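Local coordinates for protein azurocidin (Homo sapiens, PDB 1A7S) that binds heparin, kills many Gram-negative bacteria, probably through affinity for their lipopolysaccharide, and attracts monocytes and fibroblasts, at residues Q69-S74 and Q94-A99; G27-H32 and T106-P111; S17-G22 and T52-A57. One frame throughout, in Å; residues are numbered along the deposited sequence.

Contact 1. Residues Q69-S74 and Q94-A99. With EOH (ethanol), chain Q.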
loop_
_atom_site.group_PDB
_atom_site.type_symbol
_atom_site.label_atom_id
_atom_site.label_comp_id
_atom_site.label_asym_id
_atom_site.label_seq_id
_atom_site.Cartn_x
_atom_site.Cartn_y
_atom_site.Cartn_z
ATOM N N GLN A 69 15.011 -8.272 -0.576
ATOM C CA GLN A 69 15.270 -8.321 0.802
ATOM C C GLN A 69 14.023 -8.823 1.510
ATOM O O GLN A 69 12.930 -8.286 1.261
ATOM C CB GLN A 69 15.731 -7.035 1.429
ATOM C CG GLN A 69 17.035 -6.477 0.786
ATOM C CD GLN A 69 17.306 -5.057 1.306
ATOM O OE1 GLN A 69 17.321 -4.849 2.545
ATOM N NE2 GLN A 69 17.457 -4.122 0.402
ATOM N N THR A 70 14.122 -9.800 2.348
ATOM C CA THR A 70 13.038 -10.416 3.060
ATOM C C THR A 70 13.105 -10.214 4.551
ATOM O O THR A 70 14.209 -10.279 5.119
ATOM C CB THR A 70 12.820 -11.890 2.710
ATOM O OG1 THR A 70 12.715 -12.019 1.259
ATOM C CG2 THR A 70 11.648 -12.515 3.344
ATOM N N PHE A 71 11.976 -10.001 5.185
ATOM C CA PHE A 71 11.884 -9.713 6.604
ATOM C C PHE A 71 10.734 -10.390 7.302
ATOM O O PHE A 71 9.682 -10.647 6.738
ATOM C CB PHE A 71 11.635 -8.170 6.822
ATOM C CG PHE A 71 12.627 -7.300 6.079
ATOM C CD1 PHE A 71 12.485 -7.004 4.744
ATOM C CD2 PHE A 71 13.756 -6.784 6.733
ATOM C CE1 PHE A 71 13.443 -6.299 4.016
ATOM C CE2 PHE A 71 14.682 -6.021 6.044
ATOM C CZ PHE A 71 14.546 -5.799 4.682
ATOM N N SER A 72 11.027 -10.651 8.611
ATOM C CA SER A 72 9.926 -11.045 9.479
ATOM C C SER A 72 9.396 -9.735 10.115
ATOM O O SER A 72 10.059 -8.682 10.068
ATOM C CB SER A 72 10.371 -11.983 10.613
ATOM O OG SER A 72 10.942 -13.200 10.106
ATOM N N ILE A 73 8.258 -9.827 10.726
ATOM C CA ILE A 73 7.543 -8.719 11.310
ATOM C C ILE A 73 7.689 -8.784 12.841
ATOM O O ILE A 73 7.160 -9.722 13.460
ATOM C CB ILE A 73 6.043 -8.681 10.908
ATOM C CG1 ILE A 73 5.873 -8.569 9.396
ATOM C CG2 ILE A 73 5.362 -7.561 11.651
ATOM C CD1 ILE A 73 4.505 -8.907 8.903
ATOM N N SER A 74 8.427 -7.845 13.406
ATOM C CA SER A 74 8.710 -7.842 14.850
ATOM C C SER A 74 7.583 -7.171 15.665
ATOM O O SER A 74 7.441 -7.455 16.871
ATOM C CB SER A 74 10.009 -7.130 15.083
ATOM O OG SER A 74 11.106 -7.744 14.479
ATOM N N GLN A 94 6.826 -3.274 11.812
ATOM C CA GLN A 94 8.264 -3.078 12.137
ATOM C C GLN A 94 8.993 -4.313 11.589
ATOM O O GLN A 94 8.632 -5.442 11.995
ATOM C CB GLN A 94 8.486 -2.920 13.604
ATOM C CG GLN A 94 9.935 -2.674 13.975
ATOM C CD GLN A 94 10.218 -2.350 15.386
ATOM O OE1 GLN A 94 9.404 -1.630 16.022
ATOM N NE2 GLN A 94 11.418 -2.692 15.836
ATOM N N LEU A 95 9.950 -4.083 10.766
ATOM C CA LEU A 95 10.771 -5.211 10.201
ATOM C C LEU A 95 11.760 -5.671 11.234
ATOM O O LEU A 95 12.112 -4.942 12.148
ATOM C CB LEU A 95 11.489 -4.671 8.950
ATOM C CG LEU A 95 10.630 -4.004 7.910
ATOM C CD1 LEU A 95 11.499 -3.540 6.738
ATOM C CD2 LEU A 95 9.554 -4.881 7.412
ATOM N N ASP A 96 12.284 -6.888 11.061
ATOM C CA ASP A 96 13.222 -7.472 11.991
ATOM C C ASP A 96 14.560 -6.749 12.039
ATOM O O ASP A 96 15.342 -6.948 12.971
ATOM C CB ASP A 96 13.438 -8.932 11.693
ATOM C CG ASP A 96 14.076 -9.290 10.366
ATOM O OD1 ASP A 96 15.327 -9.046 10.218
ATOM O OD2 ASP A 96 13.454 -9.630 9.396
ATOM N N ARG A 97 14.855 -5.971 11.030
ATOM C CA ARG A 97 16.134 -5.230 10.937
ATOM C C ARG A 97 15.929 -4.084 9.971
ATOM O O ARG A 97 14.908 -4.012 9.244
ATOM C CB ARG A 97 17.234 -6.172 10.479
ATOM C CG ARG A 97 17.026 -6.587 8.986
ATOM C CD ARG A 97 17.940 -7.769 8.616
ATOM N NE ARG A 97 17.861 -8.063 7.169
ATOM C CZ ARG A 97 16.861 -8.786 6.632
ATOM N NH1 ARG A 97 15.952 -9.406 7.358
ATOM N NH2 ARG A 97 16.778 -8.848 5.290
ATOM N N GLU A 98 16.876 -3.169 9.841
ATOM C CA GLU A 98 16.790 -2.138 8.837
ATOM C C GLU A 98 17.005 -2.705 7.442
ATOM O O GLU A 98 17.935 -3.455 7.191
ATOM C CB GLU A 98 17.881 -1.042 9.055
ATOM C CG GLU A 98 17.482 -0.211 10.283
ATOM C CD GLU A 98 18.283 1.017 10.535
ATOM O OE1 GLU A 98 19.194 1.349 9.760
ATOM O OE2 GLU A 98 18.045 1.667 11.584
ATOM N N ALA A 99 16.159 -2.271 6.518
ATOM C CA ALA A 99 16.352 -2.596 5.129
ATOM C C ALA A 99 17.550 -1.795 4.586
ATOM O O ALA A 99 17.832 -0.693 5.026
ATOM C CB ALA A 99 15.117 -2.144 4.347
HETATM C C1 EOH Q . 14.177 -2.110 17.339
HETATM C C2 EOH Q . 15.117 -0.926 17.572
HETATM O O EOH Q . 12.998 -2.011 18.188
HETATM O O HOH W 1 18.562 -6.871 4.060
#
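The ring of Phe71 is sandwiched between Arg97 and Leu95 where strands 69-77 and 91-95 of the N-terminal six-stranded antiparallel barrel of this trypsin-like fold part, as 91-95 runs out into a loop. On one face the guanidinium of Arg97 lies nearly flat, its plane turned 13° from the ring and the two centres 4.2 Å apart, a flat guanidinium-on-ring stack. On the opposite face Leu95 CD1 sits 3.9 Å from the ring centroid, almost on the normal, so the CH-pi contact is face-on. Ala99 CB meets Phe71 CZ at 3.7 Å.

What fixes the rotation of the guanidinium is polar. Arg97 grips Thr70 O end-on with both terminal nitrogens, and the oxygen lies in the guanidinium plane; the NH2 arm approaches from above the carbonyl plane rather than on a lone pair. A salt bridge from Arg97 NH1 to Asp96 OD1, at 2.9 Å on the syn lone pair, holds the same group from the side. Water 1 joins Arg97 NH2 to Gln69 OE1, which also accepts from the backbone N of Asn100.

The register comes from the strands: Ile73 faces Leu95 as a non-hydrogen-bonded antiparallel pair, flanked by Ser74 N to Gln94 O at 2.8 Å. Beyond it the bond from Asp96 N to Ser72 O is weak, and the Asp96 carboxylate, placed by chi1 of 64°, adds its own: Ser72 N donates to the anti lone pair of Asp96 OD2 at 2.7 Å.

Contact 2. Residues G27-H32 and T106-P111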
loop_
_atom_site.group_PDB
_atom_site.type_symbol
_atom_site.label_atom_id
_atom_site.label_comp_id
_atom_site.label_asym_id
_atom_site.label_seq_id
_atom_site.Cartn_x
_atom_site.Cartn_y
_atom_site.Cartn_z
ATOM N N GLY A 27 -0.164 -5.608 -0.376
ATOM C CA GLY A 27 1.013 -4.785 -0.612
ATOM C C GLY A 27 1.276 -3.859 0.543
ATOM O O GLY A 27 0.613 -3.893 1.579
ATOM N N GLY A 28 2.257 -3.006 0.359
ATOM C CA GLY A 28 2.649 -1.990 1.322
ATOM C C GLY A 28 3.743 -1.142 0.730
ATOM O O GLY A 28 4.136 -1.328 -0.429
ATOM N N ALA A 29 4.294 -0.263 1.526
ATOM C CA ALA A 29 5.385 0.592 1.099
ATOM C C ALA A 29 6.402 0.718 2.242
ATOM O O ALA A 29 6.016 0.933 3.400
ATOM C CB ALA A 29 4.872 2.005 0.789
ATOM N N LEU A 30 7.671 0.669 1.906
ATOM C CA LEU A 30 8.700 0.986 2.887
ATOM C C LEU A 30 8.629 2.489 3.135
ATOM O O LEU A 30 8.764 3.278 2.201
ATOM C CB LEU A 30 10.088 0.610 2.308
ATOM C CG LEU A 30 11.255 0.707 3.294
ATOM C CD1 LEU A 30 11.148 -0.370 4.386
ATOM C CD2 LEU A 30 12.576 0.635 2.599
ATOM N N ILE A 31 8.441 2.910 4.401
ATOM C CA ILE A 31 8.346 4.336 4.744
ATOM C C ILE A 31 9.427 4.792 5.690
ATOM O O ILE A 31 9.508 5.992 6.051
ATOM C CB ILE A 31 6.968 4.714 5.306
ATOM C CG1 ILE A 31 6.593 3.921 6.566
ATOM C CG2 ILE A 31 5.903 4.536 4.204
ATOM C CD1 ILE A 31 5.629 4.635 7.486
ATOM N N HIS A 32 10.330 3.909 6.056
ATOM C CA HIS A 32 11.423 4.120 7.002
ATOM C C HIS A 32 12.265 2.850 6.886
ATOM O O HIS A 32 11.788 1.804 6.469
ATOM C CB HIS A 32 10.822 4.251 8.423
ATOM C CG HIS A 32 11.812 4.460 9.543
ATOM N ND1 HIS A 32 12.107 5.602 10.205
ATOM C CD2 HIS A 32 12.518 3.567 10.157
ATOM C CE1 HIS A 32 13.034 5.329 11.141
ATOM N NE2 HIS A 32 13.271 4.026 11.086
ATOM N N THR A 106 13.765 1.406 -1.888
ATOM C CA THR A 106 13.827 2.792 -1.470
ATOM C C THR A 106 12.633 3.095 -0.546
ATOM O O THR A 106 11.685 2.323 -0.449
ATOM C CB THR A 106 13.650 3.741 -2.732
ATOM O OG1 THR A 106 12.334 3.512 -3.246
ATOM C CG2 THR A 106 14.708 3.544 -3.732
ATOM N N ILE A 107 12.743 4.223 0.131
ATOM C CA ILE A 107 11.723 4.689 1.057
ATOM C C ILE A 107 10.810 5.664 0.309
ATOM O O ILE A 107 11.232 6.595 -0.368
ATOM C CB ILE A 107 12.373 5.371 2.272
ATOM C CG1 ILE A 107 13.138 4.338 3.113
ATOM C CG2 ILE A 107 11.399 6.200 3.076
ATOM C CD1 ILE A 107 14.088 4.987 4.144
ATOM N N LEU A 108 9.507 5.499 0.534
ATOM C CA LEU A 108 8.484 6.377 -0.026
ATOM C C LEU A 108 8.161 7.478 1.013
ATOM O O LEU A 108 7.763 7.150 2.117
ATOM C CB LEU A 108 7.198 5.560 -0.254
ATOM C CG LEU A 108 6.012 6.312 -0.849
ATOM C CD1 LEU A 108 6.339 6.902 -2.190
ATOM C CD2 LEU A 108 4.818 5.376 -0.969
ATOM N N PRO A 109 8.323 8.739 0.646
ATOM C CA PRO A 109 8.055 9.828 1.595
ATOM C C PRO A 109 6.574 10.067 1.822
ATOM O O PRO A 109 5.725 9.729 0.994
ATOM C CB PRO A 109 8.680 11.076 0.898
ATOM C CG PRO A 109 8.874 10.717 -0.498
ATOM C CD PRO A 109 8.939 9.224 -0.600
ATOM N N LEU A 110 6.292 10.661 2.971
ATOM C CA LEU A 110 4.942 10.880 3.449
ATOM C C LEU A 110 4.551 12.346 3.376
ATOM O O LEU A 110 5.384 13.223 3.525
ATOM C CB LEU A 110 4.846 10.451 4.932
ATOM C CG LEU A 110 5.210 9.018 5.257
ATOM C CD1 LEU A 110 5.310 8.820 6.765
ATOM C CD2 LEU A 110 4.115 8.063 4.713
ATOM N N PRO A 111 3.237 12.596 3.275
ATOM C CA PRO A 111 2.738 13.939 3.442
ATOM C C PRO A 111 2.878 14.374 4.899
ATOM O O PRO A 111 2.844 13.571 5.827
ATOM C CB PRO A 111 1.271 13.804 3.047
ATOM C CG PRO A 111 0.889 12.387 3.353
ATOM C CD PRO A 111 2.138 11.592 3.157
HETATM O O HOH W 2 8.893 8.048 4.429
#
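Leu30 O accepts a hydrogen bond from Leu108 N at 2.9 Å, almost straight at 177°, with a longer CA-H...O approach from Ile107 CA to the same oxygen. This is the one direct hydrogen bond between the end of barrel strand 23-32 and the irregular segment 106-111, whose touching parts run 88° apart; the segment crosses the strand instead of extending its sheet. Beside this bond, water 2 donates to both Ile31 O and Leu108 O, each at 2.7 Å, and so bridges the two backbones a second time.

Apolar side chains close the crossing around these bonds. Leu30 and Ile107 meet obliquely, Leu30 CD2 against Ile107 CG1 at 3.8 Å, while the other branch of Ile107, CG2, rests on Ile31 O at 3.5 Å. Leu108, its chi1 at -180°, lays CD2 against Ala29 CB, and Ile31 CG2 reaches Leu110 CD2 at 4.0 Å. The strand ends here in a classic beta bulge, Ile31 and His32 lying opposite the single residue Phe35. Beyond the crossing, Leu108 and Leu110 touch Ala185 of strand 184-192, and Ile31 and Leu110 touch Ile213 of helix 210-218, so the linking segment carries the packing from the first barrel to the second.

Thr106 O is buried against Leu30 CB and CD2 with no polar partner in the model, which suggests that the apolar packing offsets the cost of burying this carbonyl.

Contact 3. Residues S17-G22 and T52-A57. With EOH (ethanol), chain J; EOH (ethanol), chain E.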
loop_
_atom_site.group_PDB
_atom_site.type_symbol
_atom_site.label_atom_id
_atom_site.label_comp_id
_atom_site.label_asym_id
_atom_site.label_seq_id
_atom_site.Cartn_x
_atom_site.Cartn_y
_atom_site.Cartn_z
ATOM N N SER A 17 5.662 -6.610 -0.923
ATOM C CA SER A 17 4.787 -7.769 -1.053
ATOM C C SER A 17 4.701 -8.398 0.342
ATOM O O SER A 17 5.716 -8.745 0.904
ATOM C CB SER A 17 5.334 -8.745 -2.075
ATOM O OG SER A 17 4.630 -9.965 -2.030
ATOM N N ILE A 18 3.506 -8.499 0.893
ATOM C CA ILE A 18 3.239 -9.125 2.192
ATOM C C ILE A 18 2.705 -10.525 1.913
ATOM O O ILE A 18 1.746 -10.706 1.151
ATOM C CB ILE A 18 2.249 -8.287 3.020
ATOM C CG1 ILE A 18 2.466 -6.803 2.959
ATOM C CG2 ILE A 18 2.304 -8.816 4.436
ATOM C CD1 ILE A 18 3.706 -6.192 3.304
ATOM N N GLN A 19 3.379 -11.505 2.510
ATOM C CA GLN A 19 3.185 -12.905 2.140
ATOM C C GLN A 19 2.874 -13.753 3.342
ATOM O O GLN A 19 3.389 -13.533 4.454
ATOM C CB GLN A 19 4.464 -13.417 1.422
ATOM C CG GLN A 19 4.783 -12.578 0.198
ATOM C CD GLN A 19 5.808 -13.129 -0.760
ATOM O OE1 GLN A 19 6.006 -12.537 -1.864
ATOM N NE2 GLN A 19 6.432 -14.197 -0.414
ATOM N N ASN A 20 2.051 -14.783 3.115
ATOM C CA ASN A 20 1.640 -15.765 4.115
ATOM C C ASN A 20 2.060 -17.132 3.565
ATOM O O ASN A 20 1.520 -17.565 2.514
ATOM C CB ASN A 20 0.119 -15.685 4.296
ATOM C CG ASN A 20 -0.510 -16.673 5.186
ATOM O OD1 ASN A 20 0.080 -17.649 5.644
ATOM N ND2 ASN A 20 -1.818 -16.549 5.407
ATOM N N GLN A 21 3.056 -17.730 4.196
ATOM C CA GLN A 21 3.621 -18.993 3.668
ATOM C C GLN A 21 3.993 -18.836 2.188
ATOM O O GLN A 21 3.780 -19.749 1.371
ATOM C CB GLN A 21 2.654 -20.145 3.859
ATOM C CG GLN A 21 2.313 -20.381 5.343
ATOM C CD GLN A 21 3.512 -20.722 6.173
ATOM O OE1 GLN A 21 4.439 -21.355 5.755
ATOM N NE2 GLN A 21 3.401 -20.249 7.438
ATOM N N GLY A 22 4.624 -17.683 1.854
ATOM C CA GLY A 22 5.107 -17.439 0.557
ATOM C C GLY A 22 4.063 -16.952 -0.474
ATOM O O GLY A 22 4.450 -16.735 -1.632
ATOM N N THR A 52 5.430 -12.600 6.174
ATOM C CA THR A 52 6.689 -12.008 5.829
ATOM C C THR A 52 6.529 -10.825 4.891
ATOM O O THR A 52 5.444 -10.620 4.339
ATOM C CB THR A 52 7.639 -13.010 5.140
ATOM O OG1 THR A 52 7.061 -13.442 3.958
ATOM C CG2 THR A 52 7.946 -14.158 6.111
ATOM N N VAL A 53 7.591 -10.019 4.810
ATOM C CA VAL A 53 7.620 -8.830 3.984
ATOM C C VAL A 53 8.751 -8.973 2.980
ATOM O O VAL A 53 9.872 -9.199 3.406
ATOM C CB VAL A 53 7.829 -7.531 4.799
ATOM C CG1 VAL A 53 7.956 -6.329 3.880
ATOM C CG2 VAL A 53 6.701 -7.367 5.805
ATOM N N VAL A 54 8.447 -8.843 1.701
ATOM C CA VAL A 54 9.421 -8.896 0.651
ATOM C C VAL A 54 9.540 -7.546 -0.037
ATOM O O VAL A 54 8.553 -7.015 -0.549
ATOM C CB VAL A 54 9.051 -9.975 -0.400
ATOM C CG1 VAL A 54 10.166 -10.091 -1.446
ATOM C CG2 VAL A 54 8.840 -11.315 0.254
ATOM N N LEU A 55 10.740 -6.994 -0.015
ATOM C CA LEU A 55 11.096 -5.755 -0.709
ATOM C C LEU A 55 11.984 -6.074 -1.901
ATOM O O LEU A 55 12.681 -7.108 -1.891
ATOM C CB LEU A 55 11.830 -4.829 0.248
ATOM C CG LEU A 55 11.128 -4.485 1.572
ATOM C CD1 LEU A 55 12.001 -3.480 2.338
ATOM C CD2 LEU A 55 9.753 -3.948 1.319
ATOM N N GLY A 56 12.049 -5.214 -2.882
ATOM C CA GLY A 56 12.888 -5.422 -4.031
ATOM C C GLY A 56 12.390 -6.461 -5.024
ATOM O O GLY A 56 13.137 -6.834 -5.924
ATOM N N ALA A 57 11.139 -6.914 -4.887
ATOM C CA ALA A 57 10.639 -7.912 -5.809
ATOM C C ALA A 57 10.200 -7.306 -7.130
ATOM O O ALA A 57 9.784 -6.153 -7.193
ATOM C CB ALA A 57 9.454 -8.621 -5.191
HETATM C C1 EOH J . 9.233 -14.721 0.548
HETATM C C2 EOH J . 10.697 -14.345 0.799
HETATM O O EOH J . 8.424 -14.476 1.741
HETATM C C1 EOH E . 11.751 -4.474 -8.935
HETATM C C2 EOH E . 10.356 -4.252 -9.082
HETATM O O EOH E . 12.771 -5.203 -8.287
HETATM O O HOH W 3 5.642 -15.840 3.903
#
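Gln19 and Val54 cross obliquely on one face of an antiparallel strand pair, the carboxamide carbon CD of Gln19 lying 3.7 Å from Val54 CG2. Extended beyond CG, with chi1 at -58°, the glutamine side chain rises from the sheet and leans back along its own strand, which brings OE1 to Ser17 OG and lets CD touch Val54 CG2. Its amide is held by its own strand: Ser17 OG donates to Gln19 OE1 at 2.9 Å, in the carbonyl plane and on a lone pair, and Ser17 OG is also hydrogen-bonded to His24 ND1. Thr52 shares this face, its OG1 3.6 Å from Gln19 CB. An ethanol, probably from the crystallisation liquor, lies beside this group, its oxygen 2.8 Å from Thr52 OG1 and its C1 3.4 Å from Val54 CG2.

On the other face Ile18 and Val53 stand side by side and point the same way, with Ile18 CD1 and Val53 CG2 4.1 Å apart. They form the non-hydrogen-bonded pair between two hydrogen-bonded ones, Ser17 with Val54 and Gln19 with Thr52. Each flanking pair makes two reciprocal backbone bonds, and Ser17 N to Val54 O is nearly straight at 176°. The axes of 17-20 and 52-55 pass 4.8 Å apart with their directions at 145°, a twist in keeping with a closed barrel. Past the pairing, water 3 links Thr52 OG1 to Gly22 N, tying the turn after strand 15-20 to the neighbouring strand.

These are the first and last strands in the order across the six-stranded barrel, and their pairing is its closure. Ile18 and Val53 both pack on Leu93 of strand 91-95 across the interior, while Ile18 also touches Phe25 of strand 23-32 and Val53 touches Ile73 of strand 69-77, the strands flanking the seam.

Overall arrangement
Contacts 1 and 3 are joined through neighbouring strands: their centres lie 10 Å apart, and the backbones of 69-74 and 52-57 meet through two probable hydrogen bonds, Gln69 O to Leu55 N at 2.8 Å and Phe71 N to Val53 O at 2.9 Å. Contact 2, centred 14 Å from contact 1 and 15 Å from contact 3, reaches both through Leu30, whose CD1 lies 4.0 Å from Leu95 CD1 and 3.8 Å from Leu55 CD1. Contact 1 is nested within the loop closed by contact 2, whereas contacts 2 and 3 interleave along the chain. Segment 27-32 lies wholly, and 17-22 partly, within residues 20-44, the region with antibiotic activity.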